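Local structure of sensor protein DivL (Caulobacter crescentus, 4Q20) at residues A80-R91 against A127-G135; G135-V146 against P172-R183. The protein is a membrane-bound sensor histidine kinase homologue, required for cell division and growth, that phosphorylates the cell-cycle regulator CtrA and is itself phosphorylated on a tyrosine. All coordinates share one frame; numbering follows the deposited sequence.

Interaction 1. Residues A80-R91 against A127-G135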
loop_
_atom_site.group_PDB
_atom_site.type_symbol
_atom_site.label_atom_id
_atom_site.label_comp_id
_atom_site.label_asym_id
_atom_site.label_seq_id
_atom_site.Cartn_x
_atom_site.Cartn_y
_atom_site.Cartn_z
ATOM N N ALA A 80 5.194 -10.603 15.544
ATOM C CA ALA A 80 3.749 -10.505 15.633
ATOM C C ALA A 80 3.275 -9.094 15.293
ATOM O O ALA A 80 2.285 -8.936 14.576
ATOM C CB ALA A 80 3.298 -10.900 17.023
ATOM N N ALA A 81 4.019 -8.069 15.737
ATOM C CA ALA A 81 3.660 -6.680 15.441
ATOM C C ALA A 81 3.886 -6.393 13.961
ATOM O O ALA A 81 3.008 -5.802 13.344
ATOM C CB ALA A 81 4.412 -5.719 16.331
ATOM N N VAL A 82 4.955 -6.929 13.365
ATOM C CA VAL A 82 5.232 -6.832 11.921
ATOM C C VAL A 82 4.108 -7.518 11.103
ATOM O O VAL A 82 3.575 -6.917 10.177
ATOM C CB VAL A 82 6.624 -7.432 11.528
ATOM C CG1 VAL A 82 6.787 -7.529 10.010
ATOM C CG2 VAL A 82 7.762 -6.647 12.135
ATOM N N ARG A 83 3.781 -8.760 11.436
ATOM C CA ARG A 83 2.736 -9.542 10.766
ATOM C C ARG A 83 1.348 -8.846 10.866
ATOM O O ARG A 83 0.665 -8.759 9.850
ATOM C CB ARG A 83 2.691 -10.977 11.340
ATOM C CG ARG A 83 1.798 -11.952 10.567
ATOM C CD ARG A 83 1.226 -13.087 11.426
ATOM N NE ARG A 83 0.983 -12.677 12.813
ATOM C CZ ARG A 83 -0.106 -12.044 13.245
ATOM N NH1 ARG A 83 -1.104 -11.773 12.407
ATOM N NH2 ARG A 83 -0.197 -11.659 14.515
ATOM N N ALA A 84 0.953 -8.336 12.052
ATOM C CA ALA A 84 -0.325 -7.630 12.246
ATOM C C ALA A 84 -0.388 -6.334 11.423
ATOM O O ALA A 84 -1.397 -6.077 10.778
ATOM C CB ALA A 84 -0.550 -7.324 13.720
ATOM N N ALA A 85 0.696 -5.568 11.366
ATOM C CA ALA A 85 0.707 -4.323 10.612
ATOM C C ALA A 85 0.655 -4.577 9.113
ATOM O O ALA A 85 -0.055 -3.851 8.383
ATOM C CB ALA A 85 1.918 -3.507 10.975
ATOM N N ALA A 86 1.386 -5.613 8.655
ATOM C CA ALA A 86 1.437 -6.025 7.251
ATOM C C ALA A 86 0.072 -6.532 6.780
ATOM O O ALA A 86 -0.357 -6.184 5.683
ATOM C CB ALA A 86 2.483 -7.100 7.066
ATOM N N THR A 87 -0.602 -7.326 7.613
ATOM C CA THR A 87 -1.930 -7.892 7.362
ATOM C C THR A 87 -2.968 -6.727 7.288
ATOM O O THR A 87 -3.843 -6.742 6.421
ATOM C CB THR A 87 -2.237 -8.947 8.481
ATOM O OG1 THR A 87 -1.486 -10.142 8.262
ATOM C CG2 THR A 87 -3.623 -9.309 8.565
ATOM N N GLN A 88 -2.876 -5.738 8.179
ATOM C CA GLN A 88 -3.773 -4.571 8.161
ATOM C C GLN A 88 -3.589 -3.746 6.857
ATOM O O GLN A 88 -4.569 -3.262 6.290
ATOM C CB GLN A 88 -3.508 -3.701 9.399
ATOM C CG GLN A 88 -4.401 -2.481 9.547
ATOM C CD GLN A 88 -3.752 -1.443 10.437
ATOM O OE1 GLN A 88 -3.118 -1.759 11.460
ATOM N NE2 GLN A 88 -3.876 -0.173 10.056
ATOM N N LEU A 89 -2.345 -3.605 6.383
ATOM C CA LEU A 89 -2.036 -2.883 5.151
ATOM C C LEU A 89 -2.688 -3.635 3.941
ATOM O O LEU A 89 -3.418 -3.018 3.162
ATOM C CB LEU A 89 -0.518 -2.706 5.043
ATOM C CG LEU A 89 0.101 -1.918 3.855
ATOM C CD1 LEU A 89 -0.834 -0.869 3.299
ATOM C CD2 LEU A 89 1.426 -1.296 4.246
ATOM N N ALA A 90 -2.530 -4.969 3.879
ATOM C CA ALA A 90 -3.138 -5.878 2.896
ATOM C C ALA A 90 -4.677 -5.736 2.859
ATOM O O ALA A 90 -5.246 -5.645 1.774
ATOM C CB ALA A 90 -2.759 -7.323 3.213
ATOM N N ARG A 91 -5.336 -5.687 4.018
ATOM C CA ARG A 91 -6.792 -5.495 4.107
ATOM C C ARG A 91 -7.224 -4.137 3.579
ATOM O O ARG A 91 -8.208 -4.076 2.857
ATOM C CB ARG A 91 -7.294 -5.646 5.531
ATOM C CG ARG A 91 -7.177 -7.055 6.044
ATOM C CD ARG A 91 -8.049 -7.186 7.266
ATOM N NE ARG A 91 -7.520 -8.200 8.174
ATOM C CZ ARG A 91 -6.786 -7.932 9.248
ATOM N NH1 ARG A 91 -6.484 -6.664 9.565
ATOM N NH2 ARG A 91 -6.357 -8.919 10.022
ATOM N N ALA A 127 -8.676 -14.722 13.263
ATOM C CA ALA A 127 -8.341 -13.569 14.105
ATOM C C ALA A 127 -7.680 -13.944 15.446
ATOM O O ALA A 127 -7.143 -13.057 16.109
ATOM C CB ALA A 127 -9.584 -12.747 14.359
ATOM N N LEU A 128 -7.718 -15.236 15.836
ATOM C CA LEU A 128 -7.170 -15.768 17.082
ATOM C C LEU A 128 -5.749 -15.241 17.419
ATOM O O LEU A 128 -5.524 -14.852 18.567
ATOM C CB LEU A 128 -7.150 -17.302 17.020
ATOM C CG LEU A 128 -7.208 -18.044 18.353
ATOM C CD1 LEU A 128 -8.624 -18.048 18.922
ATOM C CD2 LEU A 128 -6.760 -19.471 18.185
ATOM N N LYS A 129 -4.819 -15.213 16.440
ATOM C CA LYS A 129 -3.450 -14.736 16.652
ATOM C C LYS A 129 -3.401 -13.235 17.011
ATOM O O LYS A 129 -2.713 -12.871 17.969
ATOM C CB LYS A 129 -2.558 -15.015 15.428
ATOM C CG LYS A 129 -1.913 -16.394 15.430
ATOM C CD LYS A 129 -0.877 -16.513 14.320
ATOM C CE LYS A 129 -0.320 -17.908 14.166
ATOM N NZ LYS A 129 0.772 -17.968 13.146
ATOM N N ASP A 130 -4.135 -12.375 16.265
ATOM C CA ASP A 130 -4.195 -10.922 16.504
ATOM C C ASP A 130 -4.920 -10.584 17.845
ATOM O O ASP A 130 -4.696 -9.517 18.422
ATOM C CB ASP A 130 -4.871 -10.202 15.315
ATOM C CG ASP A 130 -4.122 -10.296 13.975
ATOM O OD1 ASP A 130 -2.863 -10.269 13.983
ATOM O OD2 ASP A 130 -4.794 -10.339 12.915
ATOM N N ALA A 131 -5.768 -11.510 18.335
ATOM C CA ALA A 131 -6.503 -11.383 19.587
ATOM C C ALA A 131 -5.583 -11.660 20.775
ATOM O O ALA A 131 -5.635 -10.949 21.781
ATOM C CB ALA A 131 -7.682 -12.347 19.599
ATOM N N GLN A 132 -4.729 -12.686 20.653
ATOM C CA GLN A 132 -3.793 -13.074 21.698
ATOM C C GLN A 132 -2.683 -12.028 21.818
ATOM O O GLN A 132 -2.198 -11.768 22.919
ATOM C CB GLN A 132 -3.241 -14.471 21.415
ATOM C CG GLN A 132 -4.296 -15.571 21.605
ATOM C CD GLN A 132 -3.780 -16.962 21.312
ATOM O OE1 GLN A 132 -3.702 -17.818 22.203
ATOM N NE2 GLN A 132 -3.441 -17.232 20.054
ATOM N N LEU A 133 -2.330 -11.390 20.696
ATOM C CA LEU A 133 -1.343 -10.305 20.601
ATOM C C LEU A 133 -1.841 -9.055 21.365
ATOM O O LEU A 133 -1.046 -8.351 21.988
ATOM C CB LEU A 133 -1.082 -9.982 19.110
ATOM C CG LEU A 133 -0.144 -8.813 18.747
ATOM C CD1 LEU A 133 1.284 -9.035 19.258
ATOM C CD2 LEU A 133 -0.144 -8.565 17.251
ATOM N N GLY A 134 -3.151 -8.821 21.314
ATOM C CA GLY A 134 -3.805 -7.725 22.018
ATOM C C GLY A 134 -4.381 -8.105 23.374
ATOM O O GLY A 134 -5.066 -7.289 23.995
ATOM N N GLY A 135 -4.108 -9.338 23.825
ATOM C CA GLY A 135 -4.567 -9.884 25.105
ATOM C C GLY A 135 -6.075 -9.927 25.260
ATOM O O GLY A 135 -6.591 -9.710 26.359
#
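D130 OD1 is gripped by both terminal nitrogens of R83. R83 NH1 stands 2.8 Å from D130 OD1, with an N-H...O angle of 153°. R83 NH2 reaches the same D130 OD1 at 3.1 Å through a more bent bond. NH1 uses the syn side of the oxygen and NH2 the anti side, both from one face of the carboxylate and tilted out of its plane. D130 OD1 lies in the guanidinium plane, while the carboxylate is tilted 28° against it. R83 arrives there because its chain, extended through chi1 and chi2, bends at chi3; its NE turns to E66 of the second subunit, which also pairs with K129 NZ. Two basic residues thus share an acid across the dimer, while K129 CB lies over one face of the R83 guanidinium. The other oxygen, D130 OD2, has a longer salt bridge, 3.6 Å to R91 NH2, and here the planes are almost perpendicular. R91 is paired with E165 as well and would probably offset the closeness of that glutamate to D130.

The contact joins helix 73-103 of the HisKA dimerisation hairpin to helix 116-133 of the following GHKL-type ATP-binding domain. The short segments of the two helices cross at -126°, their axes 10.7 Å apart at closest. Beside the charges, L133 lays its methyls on the small residues of the hairpin helix: CD1 touches A80 CB at 3.5 Å, and CD2 meets A84 CB at 3.8 Å. Its CG stands anti to the backbone N, carrying both methyls across to that helix. Alanine suits A80 and A84 because a single methyl lets the leucine approach the helix closely. One turn beyond R83, T87 OG1 bonds back to R83 O, which also accepts the regular helical bond from T87 N.

Interaction 2. Residues G135-V146 against P172-R183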
loop_
_atom_site.group_PDB
_atom_site.type_symbol
_atom_site.label_atom_id
_atom_site.label_comp_id
_atom_site.label_asym_id
_atom_site.label_seq_id
_atom_site.Cartn_x
_atom_site.Cartn_y
_atom_site.Cartn_z
ATOM N N GLY A 135 -4.108 -9.338 23.825
ATOM C CA GLY A 135 -4.567 -9.884 25.105
ATOM C C GLY A 135 -6.075 -9.927 25.260
ATOM O O GLY A 135 -6.591 -9.710 26.359
ATOM N N VAL A 136 -6.785 -10.206 24.158
ATOM C CA VAL A 136 -8.253 -10.253 24.077
ATOM C C VAL A 136 -8.715 -11.716 23.857
ATOM O O VAL A 136 -7.989 -12.521 23.268
ATOM C CB VAL A 136 -8.782 -9.284 22.958
ATOM C CG1 VAL A 136 -10.300 -9.331 22.823
ATOM C CG2 VAL A 136 -8.326 -7.846 23.200
ATOM N N THR A 137 -9.916 -12.042 24.362
ATOM C CA THR A 137 -10.569 -13.345 24.253
ATOM C C THR A 137 -11.621 -13.286 23.152
ATOM O O THR A 137 -12.536 -12.467 23.232
ATOM C CB THR A 137 -11.215 -13.751 25.616
ATOM O OG1 THR A 137 -10.253 -13.630 26.670
ATOM C CG2 THR A 137 -11.796 -15.168 25.606
ATOM N N LEU A 138 -11.494 -14.154 22.139
ATOM C CA LEU A 138 -12.462 -14.296 21.054
ATOM C C LEU A 138 -13.424 -15.417 21.372
ATOM O O LEU A 138 -13.006 -16.567 21.480
ATOM C CB LEU A 138 -11.782 -14.586 19.714
ATOM C CG LEU A 138 -11.380 -13.415 18.841
ATOM C CD1 LEU A 138 -10.536 -13.897 17.685
ATOM C CD2 LEU A 138 -12.596 -12.663 18.309
ATOM N N ALA A 139 -14.705 -15.098 21.494
ATOM C CA ALA A 139 -15.736 -16.085 21.790
ATOM C C ALA A 139 -16.731 -16.236 20.638
ATOM O O ALA A 139 -16.962 -15.276 19.896
ATOM C CB ALA A 139 -16.475 -15.698 23.065
ATOM N N VAL A 140 -17.325 -17.452 20.513
ATOM C CA VAL A 140 -18.361 -17.826 19.544
ATOM C C VAL A 140 -19.574 -18.365 20.314
ATOM O O VAL A 140 -19.444 -19.337 21.058
ATOM C CB VAL A 140 -17.870 -18.830 18.473
ATOM C CG1 VAL A 140 -19.026 -19.341 17.615
ATOM C CG2 VAL A 140 -16.791 -18.211 17.595
ATOM N N GLU A 141 -20.746 -17.742 20.126
ATOM C CA GLU A 141 -21.986 -18.155 20.775
ATOM C C GLU A 141 -23.074 -18.338 19.708
ATOM O O GLU A 141 -23.919 -17.465 19.503
ATOM C CB GLU A 141 -22.399 -17.149 21.872
ATOM C CG GLU A 141 -21.634 -17.327 23.176
ATOM C CD GLU A 141 -21.509 -16.109 24.077
ATOM O OE1 GLU A 141 -22.482 -15.325 24.171
ATOM O OE2 GLU A 141 -20.443 -15.963 24.720
ATOM N N CYS A 142 -23.017 -19.471 19.008
ATOM C CA CYS A 142 -23.957 -19.840 17.953
ATOM C C CYS A 142 -24.548 -21.218 18.242
ATOM O O CYS A 142 -23.800 -22.177 18.493
ATOM C CB CYS A 142 -23.274 -19.806 16.590
ATOM S SG CYS A 142 -24.267 -20.489 15.238
ATOM N N GLU A 143 -25.888 -21.326 18.172
ATOM C CA GLU A 143 -26.585 -22.593 18.413
ATOM C C GLU A 143 -26.621 -23.451 17.140
ATOM O O GLU A 143 -26.339 -22.955 16.041
ATOM C CB GLU A 143 -28.009 -22.351 18.946
ATOM C CG GLU A 143 -28.073 -21.777 20.357
ATOM C CD GLU A 143 -27.608 -22.647 21.513
ATOM O OE1 GLU A 143 -27.512 -23.885 21.351
ATOM O OE2 GLU A 143 -27.367 -22.080 22.604
ATOM N N GLU A 144 -26.961 -24.745 17.298
ATOM C CA GLU A 144 -27.070 -25.709 16.198
ATOM C C GLU A 144 -28.338 -25.440 15.355
ATOM O O GLU A 144 -28.385 -25.815 14.177
ATOM C CB GLU A 144 -27.058 -27.163 16.732
ATOM C CG GLU A 144 -28.187 -27.526 17.696
ATOM C CD GLU A 144 -27.878 -27.485 19.182
ATOM O OE1 GLU A 144 -27.159 -26.561 19.628
ATOM O OE2 GLU A 144 -28.398 -28.360 19.913
ATOM N N ASP A 145 -29.340 -24.761 15.968
ATOM C CA ASP A 145 -30.648 -24.413 15.403
ATOM C C ASP A 145 -30.593 -23.203 14.428
ATOM O O ASP A 145 -31.591 -22.931 13.750
ATOM C CB ASP A 145 -31.667 -24.149 16.534
ATOM C CG ASP A 145 -31.245 -23.122 17.571
ATOM O OD1 ASP A 145 -31.115 -21.924 17.213
ATOM O OD2 ASP A 145 -31.111 -23.500 18.753
ATOM N N VAL A 146 -29.441 -22.502 14.346
ATOM C CA VAL A 146 -29.255 -21.364 13.432
ATOM C C VAL A 146 -29.198 -21.918 11.986
ATOM O O VAL A 146 -29.789 -21.337 11.067
ATOM C CB VAL A 146 -28.022 -20.495 13.798
ATOM C CG1 VAL A 146 -27.941 -19.252 12.917
ATOM C CG2 VAL A 146 -28.046 -20.092 15.273
ATOM N N PRO A 172 -9.586 -3.315 24.977
ATOM C CA PRO A 172 -8.289 -3.270 25.666
ATOM C C PRO A 172 -7.843 -4.674 26.127
ATOM O O PRO A 172 -8.660 -5.601 26.089
ATOM C CB PRO A 172 -8.564 -2.336 26.852
ATOM C CG PRO A 172 -10.009 -2.499 27.147
ATOM C CD PRO A 172 -10.695 -2.966 25.896
ATOM N N PRO A 173 -6.575 -4.873 26.572
ATOM C CA PRO A 173 -6.165 -6.219 27.008
ATOM C C PRO A 173 -6.936 -6.666 28.253
ATOM O O PRO A 173 -7.135 -5.885 29.191
ATOM C CB PRO A 173 -4.661 -6.079 27.268
ATOM C CG PRO A 173 -4.441 -4.635 27.497
ATOM C CD PRO A 173 -5.454 -3.911 26.670
ATOM N N GLY A 174 -7.400 -7.910 28.216
ATOM C CA GLY A 174 -8.231 -8.501 29.256
ATOM C C GLY A 174 -9.689 -8.520 28.842
ATOM O O GLY A 174 -10.500 -9.219 29.450
ATOM N N GLY A 175 -10.010 -7.770 27.785
ATOM C CA GLY A 175 -11.356 -7.665 27.233
ATOM C C GLY A 175 -11.811 -8.881 26.451
ATOM O O GLY A 175 -11.069 -9.857 26.308
ATOM N N ARG A 176 -13.048 -8.817 25.938
ATOM C CA ARG A 176 -13.678 -9.889 25.168
ATOM C C ARG A 176 -14.381 -9.358 23.917
ATOM O O ARG A 176 -15.023 -8.300 23.947
ATOM C CB ARG A 176 -14.688 -10.651 26.044
ATOM C CG ARG A 176 -15.359 -11.852 25.376
ATOM C CD ARG A 176 -16.444 -12.427 26.273
ATOM N NE ARG A 176 -16.373 -13.888 26.352
ATOM C CZ ARG A 176 -15.614 -14.566 27.211
ATOM N NH1 ARG A 176 -14.819 -13.923 28.061
ATOM N NH2 ARG A 176 -15.616 -15.891 27.202
ATOM N N VAL A 177 -14.277 -10.135 22.829
ATOM C CA VAL A 177 -14.924 -9.916 21.535
ATOM C C VAL A 177 -15.759 -11.175 21.259
ATOM O O VAL A 177 -15.220 -12.282 21.232
ATOM C CB VAL A 177 -13.924 -9.571 20.393
ATOM C CG1 VAL A 177 -14.615 -9.550 19.036
ATOM C CG2 VAL A 177 -13.227 -8.237 20.656
ATOM N N THR A 178 -17.074 -11.009 21.099
ATOM C CA THR A 178 -17.970 -12.139 20.889
ATOM C C THR A 178 -18.596 -12.117 19.505
ATOM O O THR A 178 -19.091 -11.081 19.070
ATOM C CB THR A 178 -19.082 -12.163 21.978
ATOM O OG1 THR A 178 -18.549 -11.710 23.234
ATOM C CG2 THR A 178 -19.739 -13.547 22.121
ATOM N N LEU A 179 -18.598 -13.283 18.847
ATOM C CA LEU A 179 -19.205 -13.560 17.545
ATOM C C LEU A 179 -20.427 -14.411 17.764
ATOM O O LEU A 179 -20.282 -15.575 18.139
ATOM C CB LEU A 179 -18.223 -14.324 16.631
ATOM C CG LEU A 179 -17.090 -13.574 15.981
ATOM C CD1 LEU A 179 -15.809 -13.715 16.801
ATOM C CD2 LEU A 179 -16.808 -14.166 14.635
ATOM N N SER A 180 -21.617 -13.866 17.554
ATOM C CA SER A 180 -22.848 -14.642 17.755
ATOM C C SER A 180 -23.768 -14.592 16.522
ATOM O O SER A 180 -23.623 -13.721 15.659
ATOM C CB SER A 180 -23.603 -14.160 18.998
ATOM O OG SER A 180 -23.838 -12.761 18.973
ATOM N N ALA A 181 -24.712 -15.535 16.456
ATOM C CA ALA A 181 -25.709 -15.629 15.401
ATOM C C ALA A 181 -27.040 -16.041 15.989
ATOM O O ALA A 181 -27.075 -16.757 16.992
ATOM C CB ALA A 181 -25.271 -16.616 14.354
ATOM N N ARG A 182 -28.141 -15.587 15.381
ATOM C CA ARG A 182 -29.487 -15.903 15.854
ATOM C C ARG A 182 -30.483 -15.871 14.705
ATOM O O ARG A 182 -30.490 -14.923 13.922
ATOM C CB ARG A 182 -29.893 -14.901 16.971
ATOM C CG ARG A 182 -31.324 -15.010 17.505
ATOM C CD ARG A 182 -31.514 -14.238 18.805
ATOM N NE ARG A 182 -31.330 -12.790 18.640
ATOM C CZ ARG A 182 -31.486 -11.897 19.613
ATOM N NH1 ARG A 182 -31.838 -12.286 20.834
ATOM N NH2 ARG A 182 -31.298 -10.605 19.370
ATOM N N ARG A 183 -31.326 -16.908 14.617
ATOM C CA ARG A 183 -32.413 -17.011 13.650
ATOM C C ARG A 183 -33.702 -16.626 14.369
ATOM O O ARG A 183 -34.209 -17.408 15.174
ATOM C CB ARG A 183 -32.506 -18.432 13.050
ATOM C CG ARG A 183 -33.561 -18.544 11.954
ATOM C CD ARG A 183 -33.631 -19.922 11.312
ATOM N NE ARG A 183 -32.495 -20.187 10.425
ATOM C CZ ARG A 183 -32.403 -19.784 9.159
ATOM N NH1 ARG A 183 -33.381 -19.072 8.606
ATOM N NH2 ARG A 183 -31.329 -20.073 8.443
#
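Strands 137-141 and 176-183 run parallel at one end of the mixed five-stranded sheet of the ATP-binding domain, and 137-141 is its outermost strand within the chain. Five backbone bonds zip them together, from T137 N to G175 O, through V177 N to T137 O at 2.9 Å with an angle of 175°, to E141 N and L179 O. Before the strands begin, G174 N bonds to G135 O at 2.7 Å. G174 lies in a type II turn from P172 to G175, where its positive phi suits glycine.

One face is apolar: L138 CD2 touches V177 CG1 at 3.8 Å and L179 CD1 at 3.7 Å, beneath helices 116-133 and 153-170. Branched aliphatic residues serve this core-facing side well. On the other face, T137 CG2 sits over a face of the R176 guanidinium, 4.1 Å from R176 NH1, and the extended E141 chain brings OE2 to 3.6 Å from T178 CG2.

Beyond strand 137-141, V146 O is held by R183, at the end of strand 176-183, through NE at 3.0 Å and NH2 at 3.3 Å, the oxygen lying near the guanidinium plane; R183 NH1 is paired with E255. Nearby, V146 CG1 packs on A181 CB. This mixed sheet, with helices packed on one face, is the alpha/beta sandwich (Bergerat fold) characteristic of the GHKL ATPases.

How the interactions relate
From the N terminus, the chain leaves segment 80-91 on helix 73-103, passes through strand 112-115 and enters helix 116-133, where interaction 1 closes a loop of 35 intervening residues. Interaction 2 follows in series, neither nested nor crossed, and shares G135 with it. Its 25 intervening residues carry strand 148-151 and helix 153-170 before strand 176-183 returns beside 137-141. At the junction a Schellman motif ends helix 116-133, with a probable hydrogen bond from V136 N to A131 O, while L138 CD1 packs against that helix. Interaction 1 ties the dimerisation hairpin to the ATP-binding domain; interaction 2 builds the sheet edge of that domain.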